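Local atomic coordinates of glutathione S-transferase 1 (Ascaris suum, PDB entry 4Q5F), a protein that conjugates reduced glutathione to a wide range of exogenous and endogenous hydrophobic electrophiles and can also act as a glutathione peroxidase. Residues B[22-32]-B[209-218]; B[140-148]-B[185-193]. One frame throughout, in Å; residues are numbered along the deposited sequence.

Contact 1: residues B[22-32]-B[209-218]; sequences DIRGLGEGARL and WIAERPKTPY. With GSH (glutathione), chain E.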
loop_
_atom_site.group_PDB
_atom_site.type_symbol
_atom_site.label_atom_id
_atom_site.label_comp_id
_atom_site.label_asym_id
_atom_site.label_seq_id
_atom_site.Cartn_x
_atom_site.Cartn_y
_atom_site.Cartn_z
ATOM N N ASP B 22 -4.745 -19.015 11.311
ATOM C CA ASP B 22 -6.131 -19.350 11.631
ATOM C C ASP B 22 -7.018 -18.115 11.678
ATOM O O ASP B 22 -8.184 -18.156 11.282
ATOM C CB ASP B 22 -6.196 -20.067 12.981
ATOM C CG ASP B 22 -5.540 -21.431 12.950
ATOM O OD1 ASP B 22 -5.653 -22.125 11.916
ATOM O OD2 ASP B 22 -4.911 -21.810 13.959
ATOM N N ILE B 23 -6.453 -17.018 12.168
ATOM C CA ILE B 23 -7.186 -15.769 12.336
ATOM C C ILE B 23 -7.670 -15.187 11.011
ATOM O O ILE B 23 -7.253 -15.618 9.937
ATOM C CB ILE B 23 -6.309 -14.715 13.031
ATOM C CG1 ILE B 23 -4.938 -14.637 12.354
ATOM C CG2 ILE B 23 -6.146 -15.057 14.501
ATOM C CD1 ILE B 23 -4.215 -13.333 12.575
ATOM N N ARG B 24 -8.555 -14.200 11.104
ATOM C CA ARG B 24 -9.032 -13.482 9.931
ATOM C C ARG B 24 -7.924 -12.563 9.418
ATOM O O ARG B 24 -7.347 -12.808 8.357
ATOM C CB ARG B 24 -10.299 -12.695 10.276
ATOM C CG ARG B 24 -11.418 -13.580 10.801
ATOM C CD ARG B 24 -12.735 -12.839 10.959
ATOM N NE ARG B 24 -12.615 -11.638 11.781
ATOM C CZ ARG B 24 -12.469 -11.642 13.103
ATOM N NH1 ARG B 24 -12.405 -12.789 13.767
ATOM N NH2 ARG B 24 -12.373 -10.497 13.762
ATOM N N GLY B 25 -7.628 -11.517 10.187
ATOM C CA GLY B 25 -6.508 -10.632 9.907
ATOM C C GLY B 25 -6.397 -10.169 8.466
ATOM O O GLY B 25 -7.386 -9.765 7.854
ATOM N N LEU B 26 -5.185 -10.236 7.922
ATOM C CA LEU B 26 -4.929 -9.822 6.546
ATOM C C LEU B 26 -5.428 -10.858 5.545
ATOM O O LEU B 26 -5.773 -10.523 4.412
ATOM C CB LEU B 26 -3.430 -9.596 6.328
ATOM C CG LEU B 26 -2.768 -8.464 7.115
ATOM C CD1 LEU B 26 -1.263 -8.492 6.895
ATOM C CD2 LEU B 26 -3.342 -7.113 6.718
ATOM N N GLY B 27 -5.460 -12.119 5.964
ATOM C CA GLY B 27 -5.861 -13.202 5.086
ATOM C C GLY B 27 -7.330 -13.144 4.712
ATOM O O GLY B 27 -7.712 -13.520 3.604
ATOM N N GLU B 28 -8.154 -12.666 5.640
ATOM C CA GLU B 28 -9.605 -12.653 5.466
ATOM C C GLU B 28 -10.035 -11.874 4.229
ATOM O O GLU B 28 -11.047 -12.193 3.605
ATOM C CB GLU B 28 -10.277 -12.048 6.701
ATOM C CG GLU B 28 -11.791 -12.207 6.733
ATOM C CD GLU B 28 -12.228 -13.661 6.779
ATOM O OE1 GLU B 28 -11.436 -14.510 7.242
ATOM O OE2 GLU B 28 -13.364 -13.954 6.352
ATOM N N GLY B 29 -9.271 -10.840 3.894
ATOM C CA GLY B 29 -9.556 -10.033 2.723
ATOM C C GLY B 29 -9.659 -10.887 1.476
ATOM O O GLY B 29 -10.634 -10.797 0.731
ATOM N N ALA B 30 -8.656 -11.732 1.259
ATOM C CA ALA B 30 -8.643 -12.640 0.118
ATOM C C ALA B 30 -9.823 -13.609 0.166
ATOM O O ALA B 30 -10.497 -13.822 -0.840
ATOM C CB ALA B 30 -7.333 -13.407 0.075
ATOM N N ARG B 31 -10.061 -14.197 1.336
ATOM C CA ARG B 31 -11.165 -15.137 1.521
ATOM C C ARG B 31 -12.486 -14.504 1.107
ATOM O O ARG B 31 -13.267 -15.103 0.368
ATOM C CB ARG B 31 -11.256 -15.581 2.981
ATOM C CG ARG B 31 -10.048 -16.349 3.487
ATOM C CD ARG B 31 -10.175 -16.645 4.971
ATOM N NE ARG B 31 -8.994 -17.329 5.499
ATOM C CZ ARG B 31 -8.331 -16.977 6.598
ATOM N NH1 ARG B 31 -8.710 -15.934 7.329
ATOM N NH2 ARG B 31 -7.272 -17.679 6.975
ATOM N N LEU B 32 -12.725 -13.291 1.594
ATOM C CA LEU B 32 -13.943 -12.555 1.282
ATOM C C LEU B 32 -14.094 -12.346 -0.222
ATOM O O LEU B 32 -15.195 -12.421 -0.764
ATOM C CB LEU B 32 -13.931 -11.200 1.988
ATOM C CG LEU B 32 -14.186 -11.241 3.493
ATOM C CD1 LEU B 32 -13.715 -9.958 4.152
ATOM C CD2 LEU B 32 -15.664 -11.466 3.767
ATOM N N TRP B 209 -20.832 -16.455 4.042
ATOM C CA TRP B 209 -19.476 -16.706 4.521
ATOM C C TRP B 209 -19.288 -16.313 5.985
ATOM O O TRP B 209 -18.683 -17.054 6.762
ATOM C CB TRP B 209 -18.459 -15.958 3.659
ATOM C CG TRP B 209 -17.064 -16.048 4.191
ATOM C CD1 TRP B 209 -16.214 -15.011 4.443
ATOM C CD2 TRP B 209 -16.361 -17.241 4.553
ATOM N NE1 TRP B 209 -15.020 -15.485 4.931
ATOM C CE2 TRP B 209 -15.085 -16.852 5.008
ATOM C CE3 TRP B 209 -16.684 -18.600 4.532
ATOM C CZ2 TRP B 209 -14.134 -17.773 5.440
ATOM C CZ3 TRP B 209 -15.738 -19.513 4.960
ATOM C CH2 TRP B 209 -14.478 -19.096 5.407
ATOM N N ILE B 210 -19.801 -15.143 6.354
ATOM C CA ILE B 210 -19.662 -14.643 7.718
ATOM C C ILE B 210 -20.317 -15.595 8.718
ATOM O O ILE B 210 -19.849 -15.741 9.848
ATOM C CB ILE B 210 -20.251 -13.215 7.854
ATOM C CG1 ILE B 210 -19.335 -12.216 7.136
ATOM C CG2 ILE B 210 -20.429 -12.826 9.330
ATOM C CD1 ILE B 210 -19.741 -10.758 7.267
ATOM N N ALA B 211 -21.392 -16.251 8.292
ATOM C CA ALA B 211 -22.135 -17.159 9.162
ATOM C C ALA B 211 -21.370 -18.460 9.416
ATOM O O ALA B 211 -21.442 -19.026 10.507
ATOM C CB ALA B 211 -23.508 -17.458 8.563
ATOM N N GLU B 212 -20.629 -18.919 8.410
ATOM C CA GLU B 212 -19.995 -20.238 8.442
ATOM C C GLU B 212 -18.529 -20.175 8.857
ATOM O O GLU B 212 -17.992 -21.145 9.392
ATOM C CB GLU B 212 -20.079 -20.905 7.063
ATOM C CG GLU B 212 -21.455 -20.863 6.420
ATOM C CD GLU B 212 -21.453 -21.361 4.986
ATOM O OE1 GLU B 212 -20.366 -21.694 4.468
ATOM O OE2 GLU B 212 -22.544 -21.416 4.375
ATOM N N ARG B 213 -17.879 -19.042 8.598
ATOM C CA ARG B 213 -16.441 -18.929 8.821
ATOM C C ARG B 213 -16.105 -19.145 10.295
ATOM O O ARG B 213 -16.941 -18.902 11.164
ATOM C CB ARG B 213 -15.926 -17.565 8.358
ATOM C CG ARG B 213 -16.491 -16.387 9.128
ATOM C CD ARG B 213 -15.871 -15.082 8.649
ATOM N NE ARG B 213 -16.354 -13.931 9.405
ATOM C CZ ARG B 213 -15.966 -12.676 9.191
ATOM N NH1 ARG B 213 -15.083 -12.399 8.241
ATOM N NH2 ARG B 213 -16.464 -11.697 9.931
ATOM N N PRO B 214 -14.875 -19.603 10.583
ATOM C CA PRO B 214 -14.492 -19.877 11.973
ATOM C C PRO B 214 -14.520 -18.632 12.849
ATOM O O PRO B 214 -14.066 -17.568 12.430
ATOM C CB PRO B 214 -13.054 -20.393 11.850
ATOM C CG PRO B 214 -12.916 -20.842 10.441
ATOM C CD PRO B 214 -13.786 -19.927 9.645
ATOM N N LYS B 215 -15.050 -18.778 14.059
ATOM C CA LYS B 215 -15.035 -17.701 15.038
ATOM C C LYS B 215 -13.634 -17.584 15.626
ATOM O O LYS B 215 -13.154 -18.501 16.292
ATOM C CB LYS B 215 -16.051 -17.976 16.145
ATOM C CG LYS B 215 -17.483 -18.138 15.649
ATOM N N THR B 216 -12.983 -16.457 15.362
ATOM C CA THR B 216 -11.629 -16.206 15.837
ATOM C C THR B 216 -11.605 -14.843 16.521
ATOM O O THR B 216 -12.499 -14.026 16.299
ATOM C CB THR B 216 -10.624 -16.238 14.671
ATOM O OG1 THR B 216 -10.961 -15.229 13.713
ATOM C CG2 THR B 216 -10.641 -17.599 13.995
ATOM N N PRO B 217 -10.588 -14.589 17.361
ATOM C CA PRO B 217 -10.616 -13.338 18.130
ATOM C C PRO B 217 -10.438 -12.094 17.262
ATOM O O PRO B 217 -10.999 -11.042 17.571
ATOM C CB PRO B 217 -9.443 -13.493 19.102
ATOM C CG PRO B 217 -8.535 -14.478 18.469
ATOM C CD PRO B 217 -9.366 -15.375 17.609
ATOM N N TYR B 218 -9.670 -12.221 16.186
ATOM C CA TYR B 218 -9.419 -11.101 15.288
ATOM C C TYR B 218 -9.035 -11.592 13.897
ATOM O O TYR B 218 -8.922 -12.794 13.662
ATOM C CB TYR B 218 -8.317 -10.202 15.853
ATOM C CG TYR B 218 -7.088 -10.950 16.318
ATOM C CD1 TYR B 218 -7.013 -11.461 17.606
ATOM C CD2 TYR B 218 -6.000 -11.136 15.476
ATOM C CE1 TYR B 218 -5.893 -12.138 18.043
ATOM C CE2 TYR B 218 -4.873 -11.814 15.903
ATOM C CZ TYR B 218 -4.825 -12.314 17.187
ATOM O OH TYR B 218 -3.707 -12.991 17.620
ATOM O OXT TYR B 218 -8.837 -10.803 12.973
HETATM N N1 GSH E . 2.737 -6.011 4.391
HETATM C CA1 GSH E . 2.383 -7.371 4.588
HETATM C C1 GSH E . 1.077 -7.659 3.882
HETATM O O11 GSH E . 0.833 -8.814 3.446
HETATM O O12 GSH E . 0.229 -6.743 3.727
HETATM C CB1 GSH E . 2.233 -7.646 6.076
HETATM C CG1 GSH E . 2.080 -9.154 6.314
HETATM C CD1 GSH E . 2.224 -9.504 7.802
HETATM O OE1 GSH E . 2.592 -8.658 8.589
HETATM N N2 GSH E . 1.921 -10.843 8.248
HETATM C CA2 GSH E . 2.043 -11.232 9.621
HETATM C C2 GSH E . 3.025 -12.389 9.726
HETATM O O2 GSH E . 3.263 -13.074 8.745
HETATM C CB2 GSH E . 0.715 -11.702 10.150
HETATM S SG2 GSH E . -0.480 -10.411 10.017
HETATM N N3 GSH E . 3.656 -12.683 10.993
HETATM C CA3 GSH E . 4.586 -13.776 11.114
HETATM C C3 GSH E . 6.014 -13.268 10.921
HETATM O O31 GSH E . 6.212 -12.107 10.482
HETATM O O32 GSH E . 6.986 -14.015 11.202
#

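Contact 2: residues B[140-148]-B[185-193]; sequences ARDKHLPLL and DFLSGHLQL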
loop_
_atom_site.group_PDB
_atom_site.type_symbol
_atom_site.label_atom_id
_atom_site.label_comp_id
_atom_site.label_asym_id
_atom_site.label_seq_id
_atom_site.Cartn_x
_atom_site.Cartn_y
_atom_site.Cartn_z
ATOM N N ALA B 140 -7.090 9.037 15.623
ATOM C CA ALA B 140 -6.974 8.392 14.317
ATOM C C ALA B 140 -8.358 8.206 13.713
ATOM O O ALA B 140 -8.597 8.534 12.551
ATOM C CB ALA B 140 -6.275 7.049 14.456
ATOM N N ARG B 141 -9.261 7.673 14.527
ATOM C CA ARG B 141 -10.659 7.500 14.161
ATOM C C ARG B 141 -11.268 8.814 13.677
ATOM O O ARG B 141 -11.911 8.869 12.628
ATOM C CB ARG B 141 -11.431 6.987 15.379
ATOM C CG ARG B 141 -12.941 6.926 15.225
ATOM C CD ARG B 141 -13.585 6.486 16.531
ATOM N NE ARG B 141 -13.528 7.521 17.564
ATOM C CZ ARG B 141 -14.524 8.352 17.863
ATOM N NH1 ARG B 141 -15.682 8.289 17.215
ATOM N NH2 ARG B 141 -14.364 9.254 18.821
ATOM N N ASP B 142 -11.058 9.870 14.454
ATOM C CA ASP B 142 -11.658 11.165 14.164
ATOM C C ASP B 142 -11.101 11.799 12.892
ATOM O O ASP B 142 -11.807 12.544 12.212
ATOM C CB ASP B 142 -11.473 12.113 15.350
ATOM C CG ASP B 142 -12.292 11.698 16.563
ATOM O OD1 ASP B 142 -12.792 10.552 16.583
ATOM O OD2 ASP B 142 -12.427 12.512 17.500
ATOM N N LYS B 143 -9.845 11.510 12.567
ATOM C CA LYS B 143 -9.248 12.049 11.346
ATOM C C LYS B 143 -9.702 11.286 10.105
ATOM O O LYS B 143 -10.048 11.889 9.090
ATOM C CB LYS B 143 -7.719 12.017 11.415
ATOM C CG LYS B 143 -7.057 12.782 10.268
ATOM C CD LYS B 143 -5.574 12.476 10.119
ATOM C CE LYS B 143 -4.883 13.571 9.314
ATOM N NZ LYS B 143 -3.576 13.138 8.745
ATOM N N HIS B 144 -9.699 9.959 10.190
ATOM C CA HIS B 144 -9.817 9.119 9.000
ATOM C C HIS B 144 -11.246 8.782 8.580
ATOM O O HIS B 144 -11.547 8.748 7.386
ATOM C CB HIS B 144 -9.013 7.834 9.190
ATOM C CG HIS B 144 -7.535 8.033 9.072
ATOM N ND1 HIS B 144 -6.891 8.087 7.854
ATOM C CD2 HIS B 144 -6.579 8.204 10.014
ATOM C CE1 HIS B 144 -5.596 8.274 8.054
ATOM N NE2 HIS B 144 -5.382 8.349 9.351
ATOM N N LEU B 145 -12.121 8.525 9.547
ATOM C CA LEU B 145 -13.501 8.163 9.234
ATOM C C LEU B 145 -14.220 9.227 8.397
ATOM O O LEU B 145 -14.893 8.889 7.425
ATOM C CB LEU B 145 -14.292 7.860 10.509
ATOM C CG LEU B 145 -13.884 6.607 11.291
ATOM C CD1 LEU B 145 -14.842 6.382 12.449
ATOM C CD2 LEU B 145 -13.829 5.367 10.406
ATOM N N PRO B 146 -14.091 10.511 8.771
ATOM C CA PRO B 146 -14.706 11.532 7.914
ATOM C C PRO B 146 -14.185 11.503 6.475
ATOM O O PRO B 146 -14.936 11.799 5.546
ATOM C CB PRO B 146 -14.323 12.858 8.590
ATOM C CG PRO B 146 -13.513 12.509 9.793
ATOM C CD PRO B 146 -13.673 11.059 10.070
ATOM N N LEU B 147 -12.917 11.146 6.295
ATOM C CA LEU B 147 -12.327 11.087 4.961
ATOM C C LEU B 147 -12.877 9.906 4.159
ATOM O O LEU B 147 -13.106 10.020 2.956
ATOM C CB LEU B 147 -10.799 11.009 5.049
ATOM C CG LEU B 147 -10.131 12.196 5.750
ATOM C CD1 LEU B 147 -8.652 11.935 5.979
ATOM C CD2 LEU B 147 -10.327 13.480 4.953
ATOM N N LEU B 148 -13.086 8.774 4.824
ATOM C CA LEU B 148 -13.684 7.615 4.170
ATOM C C LEU B 148 -15.148 7.890 3.841
ATOM O O LEU B 148 -15.650 7.486 2.789
ATOM C CB LEU B 148 -13.584 6.372 5.061
ATOM C CG LEU B 148 -12.194 5.811 5.380
ATOM C CD1 LEU B 148 -12.329 4.513 6.162
ATOM C CD2 LEU B 148 -11.372 5.588 4.119
ATOM N N ASP B 185 -18.089 2.400 20.266
ATOM C CA ASP B 185 -18.527 3.625 19.605
ATOM C C ASP B 185 -17.515 4.079 18.550
ATOM O O ASP B 185 -17.406 5.266 18.241
ATOM C CB ASP B 185 -18.778 4.729 20.638
ATOM C CG ASP B 185 -19.704 4.280 21.753
ATOM O OD1 ASP B 185 -20.933 4.225 21.524
ATOM O OD2 ASP B 185 -19.204 3.985 22.858
ATOM N N PHE B 186 -16.783 3.110 18.007
ATOM C CA PHE B 186 -15.819 3.329 16.933
ATOM C C PHE B 186 -16.458 3.989 15.712
ATOM O O PHE B 186 -15.837 4.815 15.046
ATOM C CB PHE B 186 -15.215 1.979 16.542
ATOM C CG PHE B 186 -14.252 2.039 15.395
ATOM C CD1 PHE B 186 -12.992 2.588 15.558
ATOM C CD2 PHE B 186 -14.594 1.514 14.160
ATOM C CE1 PHE B 186 -12.099 2.631 14.505
ATOM C CE2 PHE B 186 -13.705 1.552 13.103
ATOM C CZ PHE B 186 -12.455 2.111 13.275
ATOM N N LEU B 187 -17.699 3.613 15.419
ATOM C CA LEU B 187 -18.418 4.153 14.270
ATOM C C LEU B 187 -19.486 5.156 14.681
ATOM O O LEU B 187 -20.137 5.762 13.826
ATOM C CB LEU B 187 -19.062 3.020 13.474
ATOM C CG LEU B 187 -18.091 2.039 12.817
ATOM C CD1 LEU B 187 -18.869 0.958 12.090
ATOM C CD2 LEU B 187 -17.141 2.752 11.861
ATOM N N SER B 188 -19.676 5.322 15.985
ATOM C CA SER B 188 -20.642 6.284 16.496
ATOM C C SER B 188 -20.352 7.675 15.943
ATOM O O SER B 188 -19.257 8.204 16.128
ATOM C CB SER B 188 -20.606 6.307 18.020
ATOM O OG SER B 188 -21.092 5.091 18.560
ATOM N N GLY B 189 -21.337 8.251 15.259
ATOM C CA GLY B 189 -21.195 9.556 14.637
ATOM C C GLY B 189 -21.097 9.482 13.122
ATOM O O GLY B 189 -21.139 10.506 12.438
ATOM N N HIS B 190 -20.972 8.262 12.602
ATOM C CA HIS B 190 -20.794 8.026 11.170
ATOM C C HIS B 190 -21.751 6.959 10.657
ATOM O O HIS B 190 -21.343 5.823 10.415
ATOM C CB HIS B 190 -19.367 7.560 10.895
ATOM C CG HIS B 190 -18.319 8.522 11.351
ATOM N ND1 HIS B 190 -17.840 9.539 10.551
ATOM C CD2 HIS B 190 -17.648 8.622 12.521
ATOM C CE1 HIS B 190 -16.929 10.222 11.209
ATOM N NE2 HIS B 190 -16.790 9.687 12.413
ATOM N N LEU B 191 -23.016 7.323 10.479
ATOM C CA LEU B 191 -24.027 6.356 10.068
ATOM C C LEU B 191 -23.882 5.950 8.605
ATOM O O LEU B 191 -24.246 4.837 8.229
ATOM C CB LEU B 191 -25.442 6.882 10.358
ATOM C CG LEU B 191 -26.062 8.073 9.619
ATOM C CD1 LEU B 191 -26.536 7.694 8.248
ATOM C CD2 LEU B 191 -27.251 8.581 10.398
ATOM N N GLN B 192 -23.356 6.852 7.781
ATOM C CA GLN B 192 -23.160 6.550 6.366
ATOM C C GLN B 192 -22.172 5.397 6.205
ATOM O O GLN B 192 -22.291 4.595 5.278
ATOM C CB GLN B 192 -22.679 7.782 5.593
ATOM C CG GLN B 192 -23.706 8.901 5.492
ATOM C CD GLN B 192 -24.956 8.480 4.741
ATOM O OE1 GLN B 192 -24.924 7.563 3.920
ATOM N NE2 GLN B 192 -26.069 9.148 5.024
ATOM N N LEU B 193 -21.203 5.315 7.112
ATOM C CA LEU B 193 -20.291 4.178 7.144
ATOM C C LEU B 193 -20.986 2.960 7.743
ATOM O O LEU B 193 -20.782 1.835 7.286
ATOM C CB LEU B 193 -19.035 4.505 7.953
ATOM C CG LEU B 193 -17.971 5.407 7.324
ATOM C CD1 LEU B 193 -16.763 5.475 8.244
ATOM C CD2 LEU B 193 -17.553 4.927 5.941
#

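Contact 1: residues B[22-32]-B[209-218]
Ile23 and Arg24, just ahead of helix 27-37, lie against the C-terminal tail that follows helix 204-212, and two backbone amides point into the terminal carboxylate: Arg24 N bonds Tyr218 O at 2.9 Å, and Gly25 N bonds Tyr218 OXT at 3.1 Å. Thr216 OG1 also donates to Tyr218 O, from above the carboxylate plane. The Arg24 chain, bent at chi3 (-54°), brings its guanidinium against the tail. The Tyr218 carboxyl carbon covers one of its faces, while Thr216 O receives NH1 at 2.8 Å near the guanidinium plane; the bond from NH1 to Thr216 OG1 is weak. Ile23 sets CG2 over one face of the Tyr218 ring, a CH-pi contact 4.1 Å from the centroid. This is the interface between the two domains of a glutathione transferase, the thioredoxin-like N-terminal domain and the helical C-terminal domain; Leu26, which does not touch the tail, packs its CD1 against the bound glutathione. Deeper in, buried Glu28 presents OE2 to two donors. Trp209 NE1 meets it at 2.7 Å nearly along the C-O axis, with ring and carboxylate almost coplanar, whereas Arg213 NH1 comes from above the carboxylate plane at 3.0 Å as a salt bridge. OE1 is engaged by Arg31 NH1, which also binds Ile23 O. The Arg213 guanidinium has Ile210 CG1 over one face and Arg24 CD over the opposite one, and its NH1 has a second acidic partner in Asp174 of helix 167-182.

Contact 2: residues B[140-148]-B[185-193]
The His190 imidazole receives Leu145 CB over one face, offset toward the rim, in a CH-pi contact 3.7 Å from the ring centroid, while Leu145 CD1 lies 3.6 Å from His190 CD2. Pro146 CD approaches the same ring obliquely at His190 CE1. The Arg141 guanidinium has the Asp142 carboxyl group over one face and Ser188 O at its edge; the Asp142 pairing is a matter of charge, since OD1 stands well out of the guanidinium plane. Arg141 starts with CG anti to its main-chain nitrogen (chi1 172°) and bends at chi3, which brings CD to 3.2 Å from Phe186 O and turns the guanidinium toward the carbonyls of Asp185 and Ser188. These are close approaches without hydrogen bonding, as NH1 stays 3.7 Å from Ser188 O. The Phe186 ring meets Arg141 CD obliquely and leans on Leu176 and Trp179 of helix 167-182. Further along, Leu145 forks between the two parts of the other segment: CD1 meets the carbonyl O of Phe186 and, more loosely, Leu187 CD2, whereas CD2 packs 3.6 Å from Leu193 CD1. Leu193 CD2 also touches Leu148 CB.

The contact thus sets one side of the long helix 129-155, at its proline kink, against the connection from helix 167-182 to helix 191-201. That connection includes a type II beta turn from Leu187 to His190, the latter being the N-cap residue of helix 191-201. Within the all-helical C-terminal domain it lies away from the glutathione site. With no hydrogen bond between the two segments, the contact rests mainly on apolar packing, and the polar end of His190 is served from the same long helix by Glu149, whose carboxylate accepts from ND1 and probably favours a fixed rotation of the imidazole.

How the contacts relate
From the N terminus, the chain leaves strand 16-21 and enters residues 22-32, the first half of contact 1, at the start of helix 27-37. It then completes the thioredoxin-like domain and passes into the helical domain, where helix 129-155 supplies the first half of contact 2. Contact 2 closes the smaller loop, through helix 167-182, when residues 185-193 return to helix 129-155. Helices 191-201 and 204-212 follow in succession, and residues 209-218 finally close contact 1 around everything between. Contact 2 is therefore nested within contact 1; their centres lie 23 Å apart and they do not touch. One joins the two domains; the other ties helix 129-155 to the connection leading into helix 191-201 within the second domain.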